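Local atomic coordinates of putative oxidoreductase (Yersinia pestis, PDB entry 3KUX), a protein that probably acts as an NAD(P)-dependent oxidoreductase, joining a Rossmann-fold nucleotide-binding domain to a C-terminal alpha/beta domain. Residues P303-G308 with N319-T324. Numbering follows the deposited sequence.
Sequences PAYYAG and NPVPAT
Within the C-terminal alpha/beta family region, the opening turns of helix 303-313, where G308 brings its CA to 5.6 Å from the CA of P320, pack against the loop 319-322 that leads into helix 323-342, with P322 as its N-cap residue. The loop begins with an Asx turn: N319 OD1 accepts from V321 N at 2.9 Å, the donor lying above the carbonyl plane rather than on a lone pair. How a folded loop can present a hydrophobic edge to a helix is well illustrated by P320. Its ring fits over the helix backbone beside G308, which has no side chain there, and its CG lies 3.5 Å from G308 C and 3.6 Å from Y305 O. No hydrogen bond crosses between the segments; direct contact between the two is van der Waals packing. Y305 carries the rest of it. With CG anti to the backbone N (chi1 177°), its side chain crosses those of P320 and V321 at about a right angle. Beyond that apolar touch, the hydroxyl bonds to S122 OG, which is also within hydrogen-bonding reach of V321 O and N319 OD1; helix and loop are thus both tied to edge strand 121-123 of the Rossmann-type parallel sheet. P320 CB approaches the tyrosine obliquely, 4.0 Å from Y305 CD1, whereas V321 CG2 sits at the ring edge, 4.2 Å from Y305 CE1.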
loop_
_atom_site.group_PDB
_atom_site.type_symbol
_atom_site.label_atom_id
_atom_site.label_comp_id
_atom_site.label_asym_id
_atom_site.label_seq_id
_atom_site.Cartn_x
_atom_site.Cartn_y
_atom_site.Cartn_z
ATOM N N PRO A 303 2.518 9.481 -6.638
ATOM C CA PRO A 303 2.073 10.858 -6.383
ATOM C C PRO A 303 0.559 11.022 -6.484
ATOM O O PRO A 303 -0.004 11.919 -5.861
ATOM C CB PRO A 303 2.765 11.674 -7.483
ATOM C CG PRO A 303 3.932 10.844 -7.905
ATOM C CD PRO A 303 3.499 9.408 -7.736
ATOM N N ALA A 304 -0.096 10.168 -7.261
ATOM C CA ALA A 304 -1.546 10.243 -7.384
ATOM C C ALA A 304 -2.234 10.186 -6.016
ATOM O O ALA A 304 -3.313 10.756 -5.834
ATOM C CB ALA A 304 -2.071 9.141 -8.301
ATOM N N TYR A 305 -1.609 9.502 -5.059
ATOM C CA TYR A 305 -2.189 9.350 -3.723
ATOM C C TYR A 305 -2.317 10.683 -3.006
ATOM O O TYR A 305 -3.409 11.078 -2.595
ATOM C CB TYR A 305 -1.364 8.391 -2.857
ATOM C CG TYR A 305 -1.895 8.268 -1.445
ATOM C CD1 TYR A 305 -2.992 7.465 -1.168
ATOM C CD2 TYR A 305 -1.309 8.968 -0.389
ATOM C CE1 TYR A 305 -3.489 7.347 0.122
ATOM C CE2 TYR A 305 -1.801 8.862 0.902
ATOM C CZ TYR A 305 -2.893 8.046 1.151
ATOM O OH TYR A 305 -3.399 7.922 2.430
ATOM N N TYR A 306 -1.192 11.371 -2.846
ATOM C CA TYR A 306 -1.190 12.649 -2.146
ATOM C C TYR A 306 -1.952 13.741 -2.897
ATOM O O TYR A 306 -2.631 14.564 -2.286
ATOM C CB TYR A 306 0.237 13.077 -1.786
ATOM C CG TYR A 306 0.686 12.452 -0.491
ATOM C CD1 TYR A 306 0.242 12.952 0.726
ATOM C CD2 TYR A 306 1.511 11.339 -0.479
ATOM C CE1 TYR A 306 0.630 12.376 1.920
ATOM C CE2 TYR A 306 1.902 10.753 0.711
ATOM C CZ TYR A 306 1.460 11.277 1.908
ATOM O OH TYR A 306 1.841 10.704 3.103
ATOM N N ALA A 307 -1.859 13.739 -4.218
ATOM C CA ALA A 307 -2.656 14.660 -4.999
ATOM C C ALA A 307 -4.123 14.360 -4.721
ATOM O O ALA A 307 -4.962 15.259 -4.715
ATOM C CB ALA A 307 -2.343 14.518 -6.482
ATOM N N GLY A 308 -4.422 13.087 -4.478
ATOM C CA GLY A 308 -5.776 12.667 -4.147
ATOM C C GLY A 308 -6.158 13.110 -2.749
ATOM O O GLY A 308 -7.291 13.521 -2.501
ATOM N N ASN A 319 -11.896 10.483 -1.022
ATOM C CA ASN A 319 -10.743 9.940 -0.318
ATOM C C ASN A 319 -10.127 8.785 -1.122
ATOM O O ASN A 319 -10.813 7.813 -1.448
ATOM C CB ASN A 319 -11.171 9.470 1.075
ATOM C CG ASN A 319 -10.002 9.039 1.940
ATOM O OD1 ASN A 319 -8.951 8.629 1.438
ATOM N ND2 ASN A 319 -10.184 9.119 3.254
ATOM N N PRO A 320 -8.828 8.891 -1.445
ATOM C CA PRO A 320 -8.151 7.906 -2.293
ATOM C C PRO A 320 -8.188 6.511 -1.677
ATOM O O PRO A 320 -8.283 5.516 -2.397
ATOM C CB PRO A 320 -6.703 8.411 -2.350
ATOM C CG PRO A 320 -6.749 9.814 -1.877
ATOM C CD PRO A 320 -7.901 9.915 -0.937
ATOM N N VAL A 321 -8.101 6.450 -0.352
ATOM C CA VAL A 321 -8.171 5.189 0.375
ATOM C C VAL A 321 -8.857 5.410 1.717
ATOM O O VAL A 321 -8.216 5.787 2.703
ATOM C CB VAL A 321 -6.774 4.578 0.612
ATOM C CG1 VAL A 321 -6.872 3.380 1.530
ATOM C CG2 VAL A 321 -6.131 4.189 -0.705
ATOM N N PRO A 322 -10.175 5.188 1.755
ATOM C CA PRO A 322 -10.955 5.322 2.972
ATOM C C PRO A 322 -10.509 4.323 4.033
ATOM O O PRO A 322 -10.105 3.202 3.705
ATOM C CB PRO A 322 -12.378 4.987 2.514
ATOM C CG PRO A 322 -12.375 5.207 1.039
ATOM C CD PRO A 322 -11.008 4.821 0.598
ATOM N N ALA A 323 -10.588 4.735 5.295
ATOM C CA ALA A 323 -10.317 3.847 6.416
ATOM C C ALA A 323 -11.137 2.577 6.250
ATOM O O ALA A 323 -10.630 1.474 6.437
ATOM C CB ALA A 323 -10.658 4.537 7.726
ATOM N N THR A 324 -12.406 2.749 5.893
ATOM C CA THR A 324 -13.301 1.633 5.604
ATOM C C THR A 324 -12.603 0.485 4.883
ATOM O O THR A 324 -12.716 -0.676 5.283
ATOM C CB THR A 324 -14.491 2.096 4.741
ATOM O OG1 THR A 324 -15.555 2.527 5.595
ATOM C CG2 THR A 324 -14.993 0.963 3.846
#